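Local coordinates for protein putative phthiocerol dimycocerosate transporter LppX (Mycobacterium tuberculosis, PDB 2BYO) that probably carries phthiocerol dimycocerosates from the cell membrane toward the outer membrane, holding lipid in the large hydrophobic cavity of a U-shaped beta half-barrel, at residues 30-35 against 179-184; 40-45 against 196-201; 148-153 against 164-169. All blocks are in the same frame, centred on the assembly; numbering follows the deposited sequence.

Contact 1. Residues 30-35 against 179-184; sequences QSLDAT and HHLVRA. With HXA (docosa-4,7,10,13,16,19-hexaenoic acid), chain I.
Helix 22-36 lies against the start of strand 181-187 on the wall of the lipid cavity of the U-shaped beta half-barrel, where Thr35 and Leu181 both belong to the pocket seen around docosahexaenoic acid. The short axes of helix 30-35 and strand 181-184 run 109° apart and approach to 9.0 Å, so the helix lies across the strand. Thr35 OG1 rests 3.6 Å from Leu181 CB, and one water bridges the Thr35 hydroxyl to the Leu181 backbone, donating to Thr35 OG1 and accepting from Leu181 N at 2.8 Å. The same hydroxyl donates to Ser31 O, which also receives Thr35 N from the other face of its carbonyl plane; two bonds thus grip that oxygen, and the one from OG1 helps to fix the rotation of the Thr35 side chain. One turn earlier in the helix, Ser31 CA makes a CA-H...O contact with His179 O at 3.0 Å, while Ser31 OG is hydrogen-bonded to Ile28 O, three residues back. At the outer end, Gln30 CB sits over one face of the His179 imidazole in a CH-pi contact, 3.8 Å from the ring centroid, and the Gln30 amide is turned 31° from the ring plane. On the cavity side, Leu32 CD2 meets Leu181 CD2. With Leu181 CG anti to the backbone N (chi1 -175°), the leucine reaches the lipid, Leu181 CD2 lying 3.9 Å from HXA C12.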
loop_
_atom_site.group_PDB
_atom_site.type_symbol
_atom_site.label_atom_id
_atom_site.label_comp_id
_atom_site.label_asym_id
_atom_site.label_seq_id
_atom_site.Cartn_x
_atom_site.Cartn_y
_atom_site.Cartn_z
ATOM N N GLN A 30 0.685 16.088 -1.605
ATOM C CA GLN A 30 0.939 16.361 -0.192
ATOM C C GLN A 30 0.962 15.074 0.654
ATOM O O GLN A 30 1.823 14.938 1.525
ATOM C CB GLN A 30 -0.087 17.338 0.375
ATOM C CG GLN A 30 0.029 18.760 -0.150
ATOM C CD GLN A 30 1.051 19.622 0.598
ATOM O OE1 GLN A 30 1.593 19.225 1.627
ATOM N NE2 GLN A 30 1.302 20.815 0.079
ATOM N N SER A 31 0.031 14.139 0.416
ATOM C CA SER A 31 0.018 12.890 1.201
ATOM C C SER A 31 1.154 11.965 0.819
ATOM O O SER A 31 1.692 11.276 1.678
ATOM C CB SER A 31 -1.318 12.126 1.124
ATOM O OG SER A 31 -1.511 11.533 -0.147
ATOM N N LEU A 32 1.518 11.946 -0.461
ATOM C CA LEU A 32 2.628 11.111 -0.924
ATOM C C LEU A 32 3.955 11.633 -0.387
ATOM O O LEU A 32 4.811 10.849 0.011
ATOM C CB LEU A 32 2.655 11.030 -2.453
ATOM C CG LEU A 32 1.470 10.321 -3.128
ATOM C CD1 LEU A 32 1.692 10.230 -4.622
ATOM C CD2 LEU A 32 1.246 8.927 -2.552
ATOM N N ASP A 33 4.121 12.952 -0.354
ATOM C CA ASP A 33 5.302 13.558 0.262
ATOM C C ASP A 33 5.368 13.285 1.766
ATOM O O ASP A 33 6.434 12.984 2.292
ATOM C CB ASP A 33 5.348 15.058 -0.001
ATOM C CG ASP A 33 5.666 15.385 -1.448
ATOM O OD1 ASP A 33 6.203 14.513 -2.172
ATOM O OD2 ASP A 33 5.389 16.521 -1.859
ATOM N N ALA A 34 4.233 13.360 2.453
ATOM C CA ALA A 34 4.202 13.008 3.870
ATOM C C ALA A 34 4.611 11.546 4.044
ATOM O O ALA A 34 5.411 11.225 4.911
ATOM C CB ALA A 34 2.834 13.272 4.464
ATOM N N THR A 35 4.099 10.675 3.180
ATOM C CA THR A 35 4.447 9.261 3.216
ATOM C C THR A 35 5.945 9.031 2.993
ATOM O O THR A 35 6.575 8.239 3.708
ATOM C CB THR A 35 3.615 8.460 2.184
ATOM O OG1 THR A 35 2.224 8.645 2.465
ATOM C CG2 THR A 35 3.932 6.989 2.243
ATOM N N HIS A 179 -1.483 15.572 6.524
ATOM C CA HIS A 179 -1.675 15.001 5.176
ATOM C C HIS A 179 -1.380 13.502 5.108
ATOM O O HIS A 179 -1.030 12.991 4.052
ATOM C CB HIS A 179 -0.833 15.753 4.139
ATOM C CG HIS A 179 -1.320 17.142 3.856
ATOM N ND1 HIS A 179 -0.703 18.263 4.358
ATOM C CD2 HIS A 179 -2.362 17.585 3.117
ATOM C CE1 HIS A 179 -1.344 19.340 3.950
ATOM N NE2 HIS A 179 -2.353 18.958 3.189
ATOM N N HIS A 180 -1.533 12.790 6.220
ATOM C CA HIS A 180 -1.207 11.362 6.237
ATOM C C HIS A 180 -2.076 10.650 5.220
ATOM O O HIS A 180 -3.261 10.961 5.091
ATOM C CB HIS A 180 -1.467 10.725 7.601
ATOM C CG HIS A 180 -0.452 11.070 8.641
ATOM N ND1 HIS A 180 -0.789 11.273 9.966
ATOM C CD2 HIS A 180 0.887 11.236 8.559
ATOM C CE1 HIS A 180 0.305 11.552 10.652
ATOM N NE2 HIS A 180 1.336 11.531 9.825
ATOM N N LEU A 181 -1.485 9.706 4.503
ATOM C CA LEU A 181 -2.255 8.840 3.627
ATOM C C LEU A 181 -2.848 7.734 4.500
ATOM O O LEU A 181 -2.246 6.662 4.658
ATOM C CB LEU A 181 -1.363 8.273 2.515
ATOM C CG LEU A 181 -2.084 7.435 1.449
ATOM C CD1 LEU A 181 -3.190 8.225 0.731
ATOM C CD2 LEU A 181 -1.068 6.923 0.420
ATOM N N VAL A 182 -4.005 8.011 5.097
ATOM C CA VAL A 182 -4.600 7.092 6.081
ATOM C C VAL A 182 -4.978 5.772 5.396
ATOM O O VAL A 182 -4.733 4.681 5.923
ATOM C CB VAL A 182 -5.830 7.724 6.779
ATOM C CG1 VAL A 182 -6.457 6.749 7.778
ATOM C CG2 VAL A 182 -5.440 9.009 7.480
ATOM N N ARG A 183 -5.537 5.883 4.197
ATOM C CA ARG A 183 -5.921 4.717 3.440
ATOM C C ARG A 183 -5.803 4.948 1.930
ATOM O O ARG A 183 -5.951 6.077 1.424
ATOM C CB ARG A 183 -7.348 4.304 3.835
ATOM C CG ARG A 183 -7.903 3.039 3.175
ATOM C CD ARG A 183 -9.215 2.613 3.836
ATOM N NE ARG A 183 -8.977 2.064 5.172
ATOM C CZ ARG A 183 -9.931 1.761 6.045
ATOM N NH1 ARG A 183 -11.208 1.977 5.759
ATOM N NH2 ARG A 183 -9.602 1.250 7.228
ATOM N N ALA A 184 -5.519 3.855 1.228
ATOM C CA ALA A 184 -5.507 3.824 -0.222
ATOM C C ALA A 184 -6.036 2.475 -0.662
ATOM O O ALA A 184 -5.706 1.450 -0.073
ATOM C CB ALA A 184 -4.101 4.037 -0.735
HETATM C C1 HXA I . 9.562 6.043 -0.772
HETATM O O1 HXA I . 10.743 6.186 -1.173
HETATM O O2 HXA I . 8.579 6.018 -1.546
HETATM C C2 HXA I . 9.328 5.909 0.719
HETATM C C3 HXA I . 8.306 4.814 1.035
HETATM C C4 HXA I . 8.596 4.146 2.385
HETATM C C5 HXA I . 7.537 4.440 3.452
HETATM C C6 HXA I . 6.670 3.220 3.780
HETATM C C7 HXA I . 5.211 3.422 3.393
HETATM C C8 HXA I . 4.549 2.101 3.024
HETATM C C9 HXA I . 3.077 2.309 2.661
HETATM C C10 HXA I . 2.795 2.166 1.164
HETATM C C11 HXA I . 2.804 3.500 0.413
HETATM C C12 HXA I . 1.400 3.984 0.040
HETATM C C13 HXA I . 0.912 3.416 -1.298
HETATM C C14 HXA I . 0.950 4.438 -2.441
HETATM C C15 HXA I . -0.441 4.701 -3.021
HETATM C C16 HXA I . -0.353 5.617 -4.239
HETATM C C17 HXA I . -1.682 6.296 -4.549
HETATM C C18 HXA I . -1.783 6.626 -6.042
HETATM C C19 HXA I . -2.756 7.766 -6.335
HETATM C C20 HXA I . -4.193 7.264 -6.433
HETATM C C21 HXA I . -5.159 8.397 -6.779
HETATM C C22 HXA I . -6.595 8.112 -6.375
HETATM O O HOH W 1 1.223 9.065 5.116
#

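Contact 2. Residues 40-45 against 196-201; sequences SVHVAV and TQSKWN. With ZN (zinc ion), chain C; HXA (docosa-4,7,10,13,16,19-hexaenoic acid), chain I.
The Trp200 indole has Ser198 CA over one face, 3.7 Å above the plane and displaced toward the rim, and Gln197 OE1 at its edge, in the ring plane; Val41 CG2 approaches the indole obliquely, 3.8 Å from Trp200 CD1. The His42 imidazole is likewise met obliquely, by Ser198 OG and Lys199 CD. The contact is an antiparallel ladder of the half-barrel sheet, in which strand 40-49, early in the chain, pairs with the last strand, 191-198; His42 is part of it and Trp200 follows its end. His42 with Ser198 and Ala44 with Thr196 are hydrogen-bonded pairs, each with two backbone bonds; the non-hydrogen-bonded pair Val43 with Gln197 lies between them. Beyond the strand end, Asn201 N continues the pairing to Ser40 O, nearly straight at 171° although the donor stands above the carbonyl plane, and a weak bond links Ser40 N to Asn201 OD1, which also accepts from Thr39 N.

The two faces differ in use. Val43 and Gln197 point into the lipid pocket: Val43 CG2 lies 3.9 Å from HXA C9, and Gln197 NE2 is 3.8 Å from that same carbon. Trp200 NE1 donates to Gln197 OE1 on a lone pair at 3.0 Å, which probably holds the amide's rotation. On the face of Ala44 and Thr196, CG of His42, anti to the backbone N (chi1 -179°), leads the imidazole along the strand toward Ala44, and the ring bridges two zinc ions: its ND1 shares one with Asp63, and its NE2 shares the other with Asp61 and two waters, the His42 NE2 to zinc distance being 2.0 Å.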
loop_
_atom_site.group_PDB
_atom_site.type_symbol
_atom_site.label_atom_id
_atom_site.label_comp_id
_atom_site.label_asym_id
_atom_site.label_seq_id
_atom_site.Cartn_x
_atom_site.Cartn_y
_atom_site.Cartn_z
ATOM N N SER A 40 8.974 5.729 10.137
ATOM C CA SER A 40 8.352 4.432 10.418
ATOM C C SER A 40 6.842 4.540 10.328
ATOM O O SER A 40 6.285 5.628 10.432
ATOM C CB SER A 40 8.773 3.904 11.795
ATOM O OG SER A 40 8.326 4.752 12.839
ATOM N N VAL A 41 6.184 3.408 10.109
ATOM C CA VAL A 41 4.741 3.385 9.962
ATOM C C VAL A 41 4.248 1.949 10.173
ATOM O O VAL A 41 5.006 1.007 9.996
ATOM C CB VAL A 41 4.321 3.934 8.552
ATOM C CG1 VAL A 41 4.789 3.010 7.437
ATOM C CG2 VAL A 41 2.819 4.159 8.460
ATOM N N HIS A 42 2.999 1.798 10.596
ATOM C CA HIS A 42 2.346 0.489 10.645
ATOM C C HIS A 42 1.419 0.434 9.442
ATOM O O HIS A 42 0.735 1.425 9.144
ATOM C CB HIS A 42 1.572 0.327 11.956
ATOM C CG HIS A 42 0.882 -0.995 12.104
ATOM N ND1 HIS A 42 1.452 -2.065 12.762
ATOM C CD2 HIS A 42 -0.349 -1.404 11.718
ATOM C CE1 HIS A 42 0.607 -3.080 12.759
ATOM N NE2 HIS A 42 -0.485 -2.710 12.116
ATOM N N VAL A 43 1.459 -0.681 8.714
ATOM C CA VAL A 43 0.605 -0.891 7.546
ATOM C C VAL A 43 -0.272 -2.135 7.720
ATOM O O VAL A 43 0.215 -3.219 8.111
ATOM C CB VAL A 43 1.423 -1.019 6.241
ATOM C CG1 VAL A 43 0.534 -1.444 5.099
ATOM C CG2 VAL A 43 2.069 0.311 5.881
ATOM N N ALA A 44 -1.565 -1.948 7.447
ATOM C CA ALA A 44 -2.536 -3.018 7.418
ATOM C C ALA A 44 -3.036 -3.176 5.991
ATOM O O ALA A 44 -3.627 -2.251 5.409
ATOM C CB ALA A 44 -3.679 -2.713 8.349
ATOM N N VAL A 45 -2.773 -4.337 5.419
ATOM C CA VAL A 45 -3.256 -4.681 4.090
ATOM C C VAL A 45 -4.438 -5.638 4.214
ATOM O O VAL A 45 -4.362 -6.641 4.914
ATOM C CB VAL A 45 -2.148 -5.325 3.235
ATOM C CG1 VAL A 45 -2.685 -5.698 1.855
ATOM C CG2 VAL A 45 -0.941 -4.381 3.109
ATOM N N THR A 196 -4.002 0.525 4.783
ATOM C CA THR A 196 -4.296 1.489 5.820
ATOM C C THR A 196 -3.029 1.739 6.652
ATOM O O THR A 196 -2.413 0.797 7.165
ATOM C CB THR A 196 -5.465 0.980 6.694
ATOM O OG1 THR A 196 -6.605 0.742 5.852
ATOM C CG2 THR A 196 -5.845 1.988 7.788
ATOM N N GLN A 197 -2.639 3.015 6.758
ATOM C CA GLN A 197 -1.486 3.418 7.573
ATOM C C GLN A 197 -1.910 3.880 8.972
ATOM O O GLN A 197 -2.999 4.439 9.163
ATOM C CB GLN A 197 -0.721 4.575 6.910
ATOM C CG GLN A 197 -0.079 4.259 5.564
ATOM C CD GLN A 197 0.664 5.445 4.972
ATOM O OE1 GLN A 197 0.942 6.437 5.656
ATOM N NE2 GLN A 197 1.006 5.341 3.696
ATOM N N SER A 198 -1.009 3.680 9.931
ATOM C CA SER A 198 -1.159 4.196 11.291
ATOM C C SER A 198 0.207 4.224 11.956
ATOM O O SER A 198 1.204 3.799 11.368
ATOM C CB SER A 198 -2.126 3.316 12.091
ATOM O OG SER A 198 -1.671 1.971 12.121
ATOM N N LYS A 199 0.253 4.717 13.187
ATOM C CA LYS A 199 1.472 4.674 14.020
ATOM C C LYS A 199 2.659 5.386 13.376
ATOM O O LYS A 199 3.814 5.002 13.550
ATOM C CB LYS A 199 1.832 3.228 14.399
ATOM C CG LYS A 199 0.653 2.460 15.040
ATOM C CD LYS A 199 1.094 1.159 15.677
ATOM C CE LYS A 199 1.681 1.347 17.065
ATOM N NZ LYS A 199 0.644 1.591 18.107
ATOM N N TRP A 200 2.352 6.449 12.645
ATOM C CA TRP A 200 3.357 7.221 11.929
ATOM C C TRP A 200 4.442 7.665 12.888
ATOM O O TRP A 200 4.147 8.301 13.896
ATOM C CB TRP A 200 2.716 8.449 11.277
ATOM C CG TRP A 200 1.607 8.087 10.306
ATOM C CD1 TRP A 200 1.745 7.769 8.981
ATOM C CD2 TRP A 200 0.197 8.010 10.593
ATOM N NE1 TRP A 200 0.504 7.505 8.422
ATOM C CE2 TRP A 200 -0.458 7.649 9.385
ATOM C CE3 TRP A 200 -0.576 8.225 11.748
ATOM C CZ2 TRP A 200 -1.844 7.481 9.304
ATOM C CZ3 TRP A 200 -1.959 8.066 11.667
ATOM C CH2 TRP A 200 -2.578 7.693 10.447
ATOM N N ASN A 201 5.686 7.304 12.570
ATOM C CA ASN A 201 6.851 7.696 13.334
ATOM C C ASN A 201 6.871 7.210 14.790
ATOM O O ASN A 201 7.630 7.720 15.616
ATOM C CB ASN A 201 7.073 9.211 13.223
ATOM C CG ASN A 201 7.452 9.640 11.813
ATOM O OD1 ASN A 201 8.083 8.887 11.076
ATOM N ND2 ASN A 201 7.089 10.858 11.443
HETATM ZN ZN ZN C . -2.141 -3.670 12.526
HETATM C C1 HXA I . 9.562 6.043 -0.772
HETATM O O1 HXA I . 10.743 6.186 -1.173
HETATM O O2 HXA I . 8.579 6.018 -1.546
HETATM C C2 HXA I . 9.328 5.909 0.719
HETATM C C3 HXA I . 8.306 4.814 1.035
HETATM C C4 HXA I . 8.596 4.146 2.385
HETATM C C5 HXA I . 7.537 4.440 3.452
HETATM C C6 HXA I . 6.670 3.220 3.780
HETATM C C7 HXA I . 5.211 3.422 3.393
HETATM C C8 HXA I . 4.549 2.101 3.024
HETATM C C9 HXA I . 3.077 2.309 2.661
HETATM C C10 HXA I . 2.795 2.166 1.164
HETATM C C11 HXA I . 2.804 3.500 0.413
HETATM C C12 HXA I . 1.400 3.984 0.040
HETATM C C13 HXA I . 0.912 3.416 -1.298
HETATM C C14 HXA I . 0.950 4.438 -2.441
HETATM C C15 HXA I . -0.441 4.701 -3.021
HETATM C C16 HXA I . -0.353 5.617 -4.239
HETATM C C17 HXA I . -1.682 6.296 -4.549
HETATM C C18 HXA I . -1.783 6.626 -6.042
HETATM C C19 HXA I . -2.756 7.766 -6.335
HETATM C C20 HXA I . -4.193 7.264 -6.433
HETATM C C21 HXA I . -5.159 8.397 -6.779
HETATM C C22 HXA I . -6.595 8.112 -6.375
HETATM O O HOH W 2 -6.528 -1.841 5.432
HETATM O O HOH W 3 -3.724 -2.130 13.028
HETATM O O HOH W 4 -1.786 -5.155 14.413
#

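Contact 3. Residues 148-153 against 164-169; sequences TGTIPA and KSARPA
Four backbone hydrogen bonds tie 148-151 to 167-169 as antiparallel strands, with short axes 4.5 Å apart at closest approach and N-to-C directions 147° apart. Gly149 with Ala169 and Ile151 with Arg167 are the hydrogen-bonded pairs; Thr150 with Pro168 is the non-hydrogen-bonded pair between them, a place where the proline's lack of an N-H costs no bond across this ladder. The straightest of the four runs from Ile151 N to Arg167 O, 2.8 Å at 177°, whereas Arg167 N lies in the plane of the Ile151 carbonyl, though its N-H is bent away from straight.

On the face of Ile151 and Ala169, Ile151 CD1 presses on Ala169 CB at 3.3 Å, tighter than ordinary van der Waals contact. Ile151 has CG1 anti to its carbonyl carbon (chi1 -61°) and an extended chain beyond, which lays the methyl against the alanine. The isoleucine also touches the bound docosahexaenoic acid and Val156 of helix 153-159, so it belongs at once to the ladder and to the lipid pocket. In the U-shaped half-barrel this is a pairing of consecutive sheet strands, 142-151 and 167-174, whose connection contains helix 153-159; Pro152 occupies the N-cap position of that helix.

On the face of Thr150 and Pro168, Thr150 CG2 meets Ala166 CB at 3.7 Å. Ala166 CB also sits 3.3 Å from Ile151 O, as the second segment passes from loop into strand. Farther out, Ala153 CB packs on the backbone of Ser165, 3.6 Å from Ser165 O. Ser165 OG lies in plane at the edge of the Arg167 guanidinium but too far for a hydrogen bond, Arg167 NH1 to Ser165 OG being 3.9 Å, while Arg167 NE donates to Asp187 O on the neighbouring strand.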
loop_
_atom_site.group_PDB
_atom_site.type_symbol
_atom_site.label_atom_id
_atom_site.label_comp_id
_atom_site.label_asym_id
_atom_site.label_seq_id
_atom_site.Cartn_x
_atom_site.Cartn_y
_atom_site.Cartn_z
ATOM N N THR A 148 -11.363 9.940 -5.207
ATOM C CA THR A 148 -11.347 8.821 -6.126
ATOM C C THR A 148 -10.688 9.249 -7.417
ATOM O O THR A 148 -10.622 10.427 -7.734
ATOM C CB THR A 148 -12.771 8.335 -6.451
ATOM O OG1 THR A 148 -13.551 9.436 -6.937
ATOM C CG2 THR A 148 -13.436 7.764 -5.217
ATOM N N GLY A 149 -10.234 8.276 -8.183
ATOM C CA GLY A 149 -9.551 8.551 -9.443
ATOM C C GLY A 149 -9.385 7.262 -10.204
ATOM O O GLY A 149 -9.666 6.190 -9.670
ATOM N N THR A 150 -8.929 7.366 -11.447
ATOM C CA THR A 150 -8.731 6.208 -12.293
ATOM C C THR A 150 -7.238 6.097 -12.630
ATOM O O THR A 150 -6.619 7.065 -13.063
ATOM C CB THR A 150 -9.622 6.314 -13.534
ATOM O OG1 THR A 150 -10.989 6.175 -13.123
ATOM C CG2 THR A 150 -9.286 5.242 -14.577
ATOM N N ILE A 151 -6.673 4.917 -12.385
ATOM C CA ILE A 151 -5.242 4.674 -12.550
ATOM C C ILE A 151 -5.010 3.919 -13.860
ATOM O O ILE A 151 -5.665 2.916 -14.117
ATOM C CB ILE A 151 -4.681 3.881 -11.332
ATOM C CG1 ILE A 151 -4.894 4.699 -10.049
ATOM C CG2 ILE A 151 -3.199 3.555 -11.515
ATOM C CD1 ILE A 151 -4.315 4.069 -8.792
ATOM N N PRO A 152 -4.078 4.406 -14.700
ATOM C CA PRO A 152 -3.842 3.763 -15.990
ATOM C C PRO A 152 -3.260 2.365 -15.831
ATOM O O PRO A 152 -2.534 2.108 -14.872
ATOM C CB PRO A 152 -2.836 4.688 -16.675
ATOM C CG PRO A 152 -2.211 5.477 -15.600
ATOM C CD PRO A 152 -3.174 5.547 -14.466
ATOM N N ALA A 153 -3.592 1.478 -16.762
ATOM C CA ALA A 153 -3.175 0.074 -16.698
ATOM C C ALA A 153 -1.686 -0.083 -16.379
ATOM O O ALA A 153 -1.309 -0.934 -15.581
ATOM C CB ALA A 153 -3.504 -0.631 -17.997
ATOM N N LYS A 164 -5.121 -5.430 -17.341
ATOM C CA LYS A 164 -5.284 -5.092 -18.753
ATOM C C LYS A 164 -6.022 -3.780 -19.011
ATOM O O LYS A 164 -6.111 -3.342 -20.163
ATOM C CB LYS A 164 -6.019 -6.223 -19.476
ATOM C CG LYS A 164 -5.266 -7.541 -19.510
ATOM C CD LYS A 164 -3.987 -7.454 -20.335
ATOM C CE LYS A 164 -3.449 -8.837 -20.649
ATOM N NZ LYS A 164 -3.175 -9.635 -19.417
ATOM N N SER A 165 -6.560 -3.156 -17.967
ATOM C CA SER A 165 -7.275 -1.891 -18.132
ATOM C C SER A 165 -7.012 -0.941 -16.988
ATOM O O SER A 165 -6.440 -1.323 -15.950
ATOM C CB SER A 165 -8.788 -2.122 -18.286
ATOM O OG SER A 165 -9.374 -2.628 -17.093
ATOM N N ALA A 166 -7.421 0.307 -17.193
ATOM C CA ALA A 166 -7.377 1.316 -16.142
ATOM C C ALA A 166 -8.362 0.924 -15.045
ATOM O O ALA A 166 -9.453 0.431 -15.335
ATOM C CB ALA A 166 -7.720 2.691 -16.707
ATOM N N ARG A 167 -7.979 1.133 -13.790
ATOM C CA ARG A 167 -8.802 0.705 -12.661
ATOM C C ARG A 167 -9.123 1.859 -11.712
ATOM O O ARG A 167 -8.328 2.791 -11.590
ATOM C CB ARG A 167 -8.100 -0.419 -11.897
ATOM C CG ARG A 167 -7.808 -1.682 -12.726
ATOM C CD ARG A 167 -9.043 -2.284 -13.385
ATOM N NE ARG A 167 -10.136 -2.476 -12.435
ATOM C CZ ARG A 167 -11.399 -2.751 -12.772
ATOM N NH1 ARG A 167 -11.754 -2.881 -14.047
ATOM N NH2 ARG A 167 -12.322 -2.898 -11.820
ATOM N N PRO A 168 -10.301 1.804 -11.053
ATOM C CA PRO A 168 -10.637 2.810 -10.056
ATOM C C PRO A 168 -9.806 2.634 -8.788
ATOM O O PRO A 168 -9.501 1.510 -8.386
ATOM C CB PRO A 168 -12.123 2.574 -9.758
ATOM C CG PRO A 168 -12.503 1.311 -10.403
ATOM C CD PRO A 168 -11.374 0.810 -11.243
ATOM N N ALA A 169 -9.434 3.755 -8.194
ATOM C CA ALA A 169 -8.701 3.773 -6.954
ATOM C C ALA A 169 -9.268 4.881 -6.070
ATOM O O ALA A 169 -10.011 5.761 -6.548
ATOM C CB ALA A 169 -7.224 3.998 -7.222
#

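How the contacts relate
All three contacts reach one antiparallel sheet, in which strands 40-49, 191-198, 181-187, 167-174 and 142-151 follow in that order. Contacts 1 and 2, with centres 11 Å apart, touch directly: Val182 O lies 2.8 Å from Gln197 N and Arg183 NE 2.8 Å from Thr196 OG1, both probable hydrogen bonds. His180 adds a ring stack with Trp200. Contact 3 lies farther along the sheet, its centre about 19 Å from that of contact 1 and 24 Å from that of contact 2, and touches neither. Bound docosahexaenoic acid links all three: Thr35 and Leu181, Val43 and Gln197, and Ile151 line its pocket.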